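PDB 4HNO: probable endonuclease 4 from Thermotoga maritima, which uses a cluster of metal ions, probably to cleave the phosphodiester bond at abasic sites in DNA during base excision repair, leaving a 3'-hydroxyl and a 5'-terminal sugar phosphate. Local coordinates for residues N148-G153 with T182-D187; H218-K223 with D231-I236. All coordinates share one frame; numbering follows the deposited sequence. Where two conformers were deposited one is given.

Overall arrangement
Following the chain from its N terminus, the TIM barrel runs through strand 143-147 into a loop whose start, N148-G153, turns against helix 182-187, directly after strand 176-181. Contact 1 thus closes an excursion of 28 residues, which includes helix 160-169. Contact 2 opens only afterwards: strand 214-222 folds back through strand 233-234 in a beta hairpin, with seven residues between the two segments. The contacts are therefore in series, neither nested nor crossed; the centres of contact 1 and contact 2 lie about 11 Å apart. They join where H184 of contact 1 and D231 and H233 of contact 2 bind one manganese ion, and where D187 meets D231 and T182 meets N220.

Contact 1: residues N148-G153 with T182-D187; sequences NVSQKG and TCHGFD. With MN (manganese (II) ion), chain C.
H184 turns the ND1 edge of its imidazole to the carbonyl of N148: H184 ND1 donates to N148 O at 2.8 Å, with an N-H...O angle of 155°. The oxygen lies 9° from the ring plane, and the donor arrives in the carbonyl plane, on a lone pair. With CG beside the backbone N (chi1 -60°), the imidazole is carried toward the loop, and H184 CB packs 3.6 Å from V149 C. Across the ring, H184 NE2 binds manganese at 2.1 Å, so the carbonyl acts as a second-shell group that fixes the ring's rotation and probably polarises the imidazole toward the metal. The fold is a TIM barrel, and this loop and helix follow strands 143-147 and 176-181, whose ends supply the metal ligands E147 and D181. From the loop, S150 OG donates to the anti lone pair of D187 OD2, one turn after H184 on the helix, at 2.7 Å; that oxygen also accepts from D231 N. S150 OG passes obliquely by the imidazole, 3.6 Å from H184 CD2. N148 directs its amide at the start of the helix, where OD1 accepts from D181 N and N148 ND2 lies 3.3 Å from G185 N, both being donors.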
ATOM      1  N   ASN A 148      -2.241  -6.770   0.993  1.00  6.92           N
ATOM      2  CA  ASN A 148      -1.988  -8.170   0.670  1.00  7.40           C
ATOM      3  C   ASN A 148      -0.553  -8.367   0.199  1.00  7.40           C
ATOM      4  O   ASN A 148       0.060  -7.466  -0.396  1.00  8.04           O
ATOM      5  CB  ASN A 148      -2.970  -8.701  -0.368  1.00  7.76           C
ATOM      6  CG  ASN A 148      -2.822  -8.007  -1.697  1.00  7.67           C
ATOM      7  OD1 ASN A 148      -2.970  -6.792  -1.763  1.00  8.10           O
ATOM      8  ND2 ASN A 148      -2.559  -8.758  -2.764  1.00  8.18           N
ATOM      9  N   VAL A 149      -0.029  -9.561   0.464  1.00  7.74           N
ATOM     10  CA  VAL A 149       1.360  -9.900   0.256  1.00  7.42           C
ATOM     11  C   VAL A 149       1.445 -11.217  -0.520  1.00  7.52           C
ATOM     12  O   VAL A 149       0.448 -11.861  -0.826  1.00  8.42           O
ATOM     13  CB  VAL A 149       2.130  -9.967   1.588  1.00  7.91           C
ATOM     14  CG1 VAL A 149       2.173  -8.584   2.230  1.00  9.10           C
ATOM     15  CG2 VAL A 149       1.536 -11.002   2.524  1.00  8.65           C
ATOM     16  N   SER A 150       2.666 -11.616  -0.820  1.00  8.17           N
ATOM     17  CA  SER A 150       2.904 -12.885  -1.493  1.00  8.62           C
ATOM     18  C   SER A 150       3.078 -14.009  -0.472  1.00  8.32           C
ATOM     19  O   SER A 150       3.403 -13.777   0.700  1.00  8.99           O
ATOM     20  CB  SER A 150       4.126 -12.766  -2.387  1.00  9.12           C
ATOM     21  OG  SER A 150       3.973 -11.688  -3.277  1.00 10.50           O
ATOM     22  N   GLN A 151       2.861 -15.234  -0.925  1.00  8.52           N
ATOM     23  CA  GLN A 151       2.903 -16.414  -0.065  1.00  9.16           C
ATOM     24  C   GLN A 151       4.341 -16.916   0.028  1.00  9.49           C
ATOM     25  O   GLN A 151       4.730 -17.867  -0.650  1.00 11.32           O
ATOM     26  CB  GLN A 151       1.977 -17.497  -0.603  1.00  9.51           C
ATOM     27  CG  GLN A 151       1.802 -18.632   0.341  1.00  9.93           C
ATOM     28  CD  GLN A 151       1.019 -19.775  -0.233  1.00 11.55           C
ATOM     29  OE1 GLN A 151       0.741 -19.826  -1.423  1.00 14.62           O
ATOM     30  NE2 GLN A 151       0.676 -20.723   0.616  1.00 13.51           N
ATOM     31  N   LYS A 152       5.116 -16.248   0.858  1.00 10.49           N
ATOM     32  CA  LYS A 152       6.528 -16.536   1.042  1.00 12.24           C
ATOM     33  C   LYS A 152       6.768 -16.593   2.529  1.00 13.41           C
ATOM     34  O   LYS A 152       6.261 -15.769   3.288  1.00 14.73           O
ATOM     35  CB  LYS A 152       7.399 -15.448   0.422  1.00 18.01           C
ATOM     36  CG  LYS A 152       7.149 -15.229  -1.054  1.00 24.08           C
ATOM     37  CD  LYS A 152       7.859 -13.994  -1.549  1.00 26.47           C
ATOM     38  CE  LYS A 152       9.360 -14.200  -1.594  1.00 33.26           C
ATOM     39  NZ  LYS A 152      10.084 -12.984  -2.056  1.00 39.59           N
ATOM     40  N   GLY A 153       7.520 -17.626   2.894  1.00 15.86           N
ATOM     41  CA  GLY A 153       7.739 -18.025   4.261  1.00 15.73           C
ATOM     42  C   GLY A 153       6.462 -18.063   5.046  1.00 14.73           C
ATOM     43  O   GLY A 153       5.456 -18.669   4.684  1.00 15.90           O
ATOM     44  N   THR A 182      -1.353  -5.435  -6.871  1.00  7.86           N
ATOM     45  CA  THR A 182      -1.638  -6.303  -8.004  1.00  7.95           C
ATOM     46  C   THR A 182      -0.582  -7.384  -8.217  1.00  8.19           C
ATOM     47  O   THR A 182      -0.921  -8.458  -8.712  1.00  8.69           O
ATOM     48  CB  THR A 182      -1.826  -5.483  -9.290  1.00  8.43           C
ATOM     49  OG1 THR A 182      -0.669  -4.723  -9.591  1.00  8.81           O
ATOM     50  CG2 THR A 182      -2.996  -4.539  -9.185  1.00  9.35           C
ATOM     51  N   CYS A 183       0.678  -7.102  -7.922  1.00  8.06           N
ATOM     52  CA  CYS A 183       1.724  -8.119  -8.082  1.00  8.02           C
ATOM     53  C   CYS A 183       1.594  -9.172  -7.000  1.00  7.73           C
ATOM     54  O   CYS A 183       1.597 -10.377  -7.271  1.00  8.31           O
ATOM     55  CB  CYS A 183       3.109  -7.485  -8.089  1.00  8.37           C
ATOM     56  SG  CYS A 183       4.446  -8.682  -8.302  1.00  9.23           S
ATOM     57  N   HIS A 184       1.479  -8.729  -5.748  1.00  7.85           N
ATOM     58  CA  HIS A 184       1.305  -9.681  -4.669  1.00  7.64           C
ATOM     59  C   HIS A 184       0.073 -10.555  -4.911  1.00  7.77           C
ATOM     60  O   HIS A 184       0.088 -11.770  -4.677  1.00  8.33           O
ATOM     61  CB  HIS A 184       1.187  -8.985  -3.330  1.00  7.98           C
ATOM     62  CG  HIS A 184       2.395  -8.169  -2.976  1.00  7.86           C
ATOM     63  ND1 HIS A 184       2.388  -7.243  -1.960  1.00  8.23           N
ATOM     64  CD2 HIS A 184       3.637  -8.095  -3.517  1.00  8.80           C
ATOM     65  CE1 HIS A 184       3.576  -6.659  -1.880  1.00  8.26           C
ATOM     66  NE2 HIS A 184       4.354  -7.148  -2.821  1.00  8.86           N
ATOM     67  N   GLY A 185      -1.002  -9.924  -5.382  1.00  7.82           N
ATOM     68  CA  GLY A 185      -2.216 -10.657  -5.653  1.00  8.33           C
ATOM     69  C   GLY A 185      -2.037 -11.653  -6.794  1.00  8.02           C
ATOM     70  O   GLY A 185      -2.486 -12.798  -6.717  1.00  8.42           O
ATOM     71  N   PHE A 186      -1.403 -11.213  -7.873  1.00  8.44           N
ATOM     72  CA  PHE A 186      -1.164 -12.094  -9.024  1.00  8.47           C
ATOM     73  C   PHE A 186      -0.319 -13.303  -8.610  1.00  8.15           C
ATOM     74  O   PHE A 186      -0.607 -14.446  -8.989  1.00  8.37           O
ATOM     75  CB  PHE A 186      -0.482 -11.299 -10.129  1.00  9.00           C
ATOM     76  CG  PHE A 186      -0.574 -11.907 -11.499  1.00  8.62           C
ATOM     77  CD1 PHE A 186      -1.790 -12.046 -12.147  1.00 10.14           C
ATOM     78  CD2 PHE A 186       0.572 -12.303 -12.165  1.00 10.24           C
ATOM     79  CE1 PHE A 186      -1.852 -12.529 -13.430  1.00 12.30           C
ATOM     80  CE2 PHE A 186       0.494 -12.790 -13.451  1.00 12.78           C
ATOM     81  CZ  PHE A 186      -0.718 -12.904 -14.067  1.00 13.46           C
ATOM     82  N   ASP A 187       0.697 -13.049  -7.791  1.00  8.22           N
ATOM     83  CA  ASP A 187       1.515 -14.111  -7.217  1.00  8.32           C
ATOM     84  C   ASP A 187       0.690 -15.147  -6.488  1.00  8.23           C
ATOM     85  O   ASP A 187       1.077 -16.317  -6.431  1.00  8.93           O
ATOM     86  CB  ASP A 187       2.453 -13.529  -6.143  1.00  8.66           C
ATOM     87  CG  ASP A 187       3.801 -13.061  -6.621  1.00  9.10           C
ATOM     88  OD1 ASP A 187       4.303 -13.483  -7.683  1.00  9.87           O
ATOM     89  OD2 ASP A 187       4.404 -12.283  -5.831  1.00 10.81           O
TER
HETATM   90 MN    MN C 302       6.314  -6.658  -3.273  0.60  9.03          MN
HETATM   91  O   HOH W   1       0.527 -18.102  -3.558  0.88 11.20           O

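Contact 2: residues H218-K223 with D231-I236. With MN (manganese (II) ion), chain C; MN (manganese (II) ion), chain E.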
ATOM      1  N   HIS A 218      -1.738  -0.800  -5.133  1.00  8.10           N
ATOM      2  CA  HIS A 218      -0.356  -0.777  -5.561  1.00  8.31           C
ATOM      3  C   HIS A 218      -0.325  -1.411  -6.946  1.00  8.30           C
ATOM      4  O   HIS A 218      -0.629  -2.601  -7.110  1.00  8.75           O
ATOM      5  CB  HIS A 218       0.560  -1.526  -4.613  1.00  8.18           C
ATOM      6  CG  HIS A 218       0.780  -0.834  -3.318  1.00  7.97           C
ATOM      7  ND1 HIS A 218       1.361  -1.475  -2.246  1.00  8.28           N
ATOM      8  CD2 HIS A 218       0.554   0.451  -2.953  1.00  8.51           C
ATOM      9  CE1 HIS A 218       1.474  -0.591  -1.275  1.00  8.58           C
ATOM     10  NE2 HIS A 218       0.991   0.581  -1.673  1.00  8.24           N
ATOM     11  N   LEU A 219      -0.016  -0.587  -7.932  1.00  8.85           N
ATOM     12  CA  LEU A 219      -0.104  -0.950  -9.333  1.00  9.25           C
ATOM     13  C   LEU A 219       1.275  -1.402  -9.786  1.00  9.26           C
ATOM     14  O   LEU A 219       2.152  -0.607 -10.107  1.00 10.58           O
ATOM     15  CB  LEU A 219      -0.605   0.245 -10.148  1.00  9.82           C
ATOM     16  CG  LEU A 219      -1.132  -0.174 -11.512  1.00 11.17           C
ATOM     17  CD1 LEU A 219      -2.524  -0.810 -11.385  1.00 12.35           C
ATOM     18  CD2 LEU A 219      -1.146   1.001 -12.478  1.00 13.06           C
ATOM     19  N   ASN A 220       1.446  -2.722  -9.785  1.00  8.76           N
ATOM     20  CA  ASN A 220       2.713  -3.371 -10.087  1.00  8.95           C
ATOM     21  C   ASN A 220       2.477  -4.509 -11.081  1.00  8.62           C
ATOM     22  O   ASN A 220       1.618  -5.358 -10.850  1.00  9.04           O
ATOM     23  CB  ASN A 220       3.292  -4.003  -8.815  1.00  8.52           C
ATOM     24  CG  ASN A 220       3.663  -2.964  -7.770  1.00  9.06           C
ATOM     25  OD1 ASN A 220       4.288  -1.954  -8.100  1.00 10.50           O
ATOM     26  ND2 ASN A 220       3.288  -3.230  -6.527  1.00  8.89           N
ATOM     27  N   ASP A 221       3.226  -4.534 -12.178  1.00  9.13           N
ATOM     28  CA  ASP A 221       3.236  -5.750 -12.981  1.00  9.06           C
ATOM     29  C   ASP A 221       4.086  -6.777 -12.204  1.00  8.74           C
ATOM     30  O   ASP A 221       4.639  -6.482 -11.133  1.00  8.95           O
ATOM     31  CB  ASP A 221       3.751  -5.433 -14.400  1.00  9.42           C
ATOM     32  CG  ASP A 221       3.172  -6.341 -15.486  1.00 10.28           C
ATOM     33  OD1 ASP A 221       2.937  -7.529 -15.202  1.00 10.33           O
ATOM     34  OD2 ASP A 221       2.995  -5.841 -16.636  1.00 11.02           O
ATOM     35  N   SER A 222       4.181  -7.979 -12.752  1.00  9.03           N
ATOM     36  CA  SER A 222       4.934  -9.058 -12.139  1.00  9.10           C
ATOM     37  C   SER A 222       5.977  -9.626 -13.087  1.00  9.40           C
ATOM     38  O   SER A 222       5.703  -9.854 -14.264  1.00  9.65           O
ATOM     39  CB  SER A 222       4.019 -10.191 -11.688  1.00  9.31           C
ATOM     40  OG  SER A 222       4.824 -11.184 -11.072  1.00  9.25           O
ATOM     41  N   LYS A 223       7.155  -9.904 -12.549  1.00  9.35           N
ATOM     42  CA  LYS A 223       8.183 -10.603 -13.306  1.00  9.49           C
ATOM     43  C   LYS A 223       7.839 -12.072 -13.541  1.00  9.35           C
ATOM     44  O   LYS A 223       8.520 -12.721 -14.326  1.00 10.26           O
ATOM     45  CB  LYS A 223       9.542 -10.481 -12.616  0.60 11.33           C
ATOM     46  CG  LYS A 223      10.133  -9.089 -12.749  0.60 13.43           C
ATOM     47  CD  LYS A 223      11.565  -8.996 -12.315  0.60 22.74           C
ATOM     48  CE  LYS A 223      12.113  -7.601 -12.596  0.60 27.76           C
ATOM     49  NZ  LYS A 223      12.494  -7.425 -14.034  0.60 34.43           N
ATOM     50  N   ASP A 231       7.070 -12.349  -5.550  1.00  9.66           N
ATOM     51  CA  ASP A 231       7.204 -10.939  -5.153  1.00  9.51           C
ATOM     52  C   ASP A 231       8.385 -10.240  -5.814  1.00  9.47           C
ATOM     53  O   ASP A 231       9.271  -9.710  -5.174  1.00 10.53           O
ATOM     54  CB  ASP A 231       7.271 -10.779  -3.654  1.00 10.28           C
ATOM     55  CG  ASP A 231       6.994  -9.350  -3.212  1.00 10.34           C
ATOM     56  OD1 ASP A 231       7.029  -9.081  -2.005  1.00 12.01           O
ATOM     57  OD2 ASP A 231       6.683  -8.489  -4.073  1.00 10.51           O
ATOM     58  N   ARG A 232       8.329 -10.202  -7.137  1.00 20.63           N
ATOM     59  CA  ARG A 232       9.246  -9.404  -7.935  1.00 28.30           C
ATOM     60  C   ARG A 232       8.428  -8.529  -8.882  1.00 18.19           C
ATOM     61  O   ARG A 232       7.848  -9.000  -9.885  1.00 11.13           O
ATOM     62  CB  ARG A 232      10.239 -10.293  -8.700  1.00 35.71           C
ATOM     63  CG  ARG A 232      11.211 -11.056  -7.796  1.00 38.23           C
ATOM     64  CD  ARG A 232      12.099 -10.111  -6.992  1.00 39.10           C
ATOM     65  NE  ARG A 232      13.125 -10.816  -6.223  1.00 39.58           N
ATOM     66  CZ  ARG A 232      12.967 -11.259  -4.977  1.00 39.71           C
ATOM     67  NH1 ARG A 232      11.813 -11.081  -4.339  1.00 39.25           N
ATOM     68  NH2 ARG A 232      13.964 -11.885  -4.365  1.00 39.57           N
ATOM     69  N   HIS A 233       8.366  -7.242  -8.536  1.00  9.25           N
ATOM     70  CA  HIS A 233       7.568  -6.311  -9.291  1.00  9.59           C
ATOM     71  C   HIS A 233       8.213  -6.033 -10.648  1.00  9.75           C
ATOM     72  O   HIS A 233       9.432  -6.105 -10.813  1.00 10.77           O
ATOM     73  CB  HIS A 233       7.442  -4.973  -8.555  1.00  9.76           C
ATOM     74  CG  HIS A 233       6.919  -5.056  -7.153  1.00  9.49           C
ATOM     75  ND1 HIS A 233       6.702  -3.917  -6.414  1.00 10.18           N
ATOM     76  CD2 HIS A 233       6.630  -6.089  -6.325  1.00  9.75           C
ATOM     77  CE1 HIS A 233       6.288  -4.258  -5.197  1.00 10.21           C
ATOM     78  NE2 HIS A 233       6.246  -5.574  -5.113  1.00  9.83           N
ATOM     79  N   GLU A 234       7.379  -5.650 -11.601  1.00 10.45           N
ATOM     80  CA  GLU A 234       7.822  -5.328 -12.945  1.00 10.27           C
ATOM     81  C   GLU A 234       7.106  -4.053 -13.401  1.00 10.04           C
ATOM     82  O   GLU A 234       6.001  -3.727 -12.956  1.00 10.52           O
ATOM     83  CB  GLU A 234       7.545  -6.519 -13.890  1.00 10.65           C
ATOM     84  CG  GLU A 234       7.962  -6.337 -15.353  1.00 11.23           C
ATOM     85  CD  GLU A 234       9.434  -6.034 -15.505  1.00 12.64           C
ATOM     86  OE1 GLU A 234      10.173  -6.959 -15.887  1.00 16.37           O
ATOM     87  OE2 GLU A 234       9.847  -4.876 -15.241  1.00 13.72           O
ATOM     88  N   ARG A 235       7.775  -3.355 -14.313  1.00 10.69           N
ATOM     89  CA  ARG A 235       7.241  -2.167 -14.959  1.00 11.90           C
ATOM     90  C   ARG A 235       5.920  -2.461 -15.659  1.00 10.99           C
ATOM     91  O   ARG A 235       5.729  -3.535 -16.223  1.00 10.97           O
ATOM     92  CB  ARG A 235       8.268  -1.646 -15.971  1.00 13.66           C
ATOM     93  CG  ARG A 235       9.601  -1.378 -15.272  1.00 18.82           C
ATOM     94  CD  ARG A 235      10.522  -0.452 -15.966  1.00 23.04           C
ATOM     95  NE  ARG A 235       9.875   0.806 -16.267  1.00 24.03           N
ATOM     96  CZ  ARG A 235      10.414   1.695 -17.076  1.00 26.14           C
ATOM     97  NH1 ARG A 235      11.601   1.461 -17.622  1.00 31.73           N
ATOM     98  NH2 ARG A 235       9.769   2.804 -17.340  1.00 26.20           N
ATOM     99  N   ILE A 236       5.014  -1.493 -15.632  1.00 11.89           N
ATOM    100  CA  ILE A 236       3.683  -1.686 -16.196  1.00 11.90           C
ATOM    101  C   ILE A 236       3.785  -2.064 -17.660  1.00 12.52           C
ATOM    102  O   ILE A 236       4.373  -1.339 -18.472  1.00 13.65           O
ATOM    103  CB  ILE A 236       2.837  -0.400 -16.068  1.00 12.63           C
ATOM    104  CG1 ILE A 236       2.701   0.042 -14.597  1.00 12.62           C
ATOM    105  CG2 ILE A 236       1.474  -0.597 -16.723  1.00 13.70           C
ATOM    106  CD1 ILE A 236       2.130  -0.996 -13.700  1.00 13.41           C
TER
HETATM  107 MN    MN C 302       6.314  -6.658  -3.273  0.60  9.03          MN
HETATM  108 MN    MN E 304       2.870  -3.110  -2.458  0.75 11.03          MN
HETATM  109  O   HOH W   2       6.328 -11.665  -8.637  0.97 10.16           O
HETATM  110  O   HOH W   3       4.365  -2.963  -1.214  0.88  8.73           O
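D221 and E234 form an antiparallel hydrogen-bonded pair with unequal bonds. E234 N gives to D221 O at 2.9 Å, although it stands above the carbonyl plane, while the return bond from D221 N to E234 O is weak, its N-H...O angle only 126°. Much straighter is K223 N to R232 O at 2.9 Å (174°), beyond the non-hydrogen-bonded pair S222 and H233. The carboxylates serve amides: D221 OD1 accepts from S222 N, and E234 OE2 from R235 N, each through its anti lone pair. In the conformer described, with E234 bent at chi2 (58°), K223 NZ meets E234 OE1 from above the carboxylate plane in a 3.0 Å salt bridge, which may not be constant. S222 OG has its strongest polar partner in Y224 and shares a water with R232 N. On the metal side, the N220 amide, whose strongest polar partner is E263, stacks on the H233 ring, N220 ND2 lying over one face 3.4 Å from H233 CE1. H233 ND1 donates to E263 O, while H233 NE2 binds manganese at 2.1 Å with D231 OD2 and H184. H218 ND1 holds the second manganese with E147, D181 and E263. L219 CG meets I236 CD1 at 4.0 Å, both side chains touching helix 268-284 and L219 also helix 242-250. Strand 214-222 runs parallel to strands 176-181 and 260-262, with helix 182-187 against N220, S222 and H233.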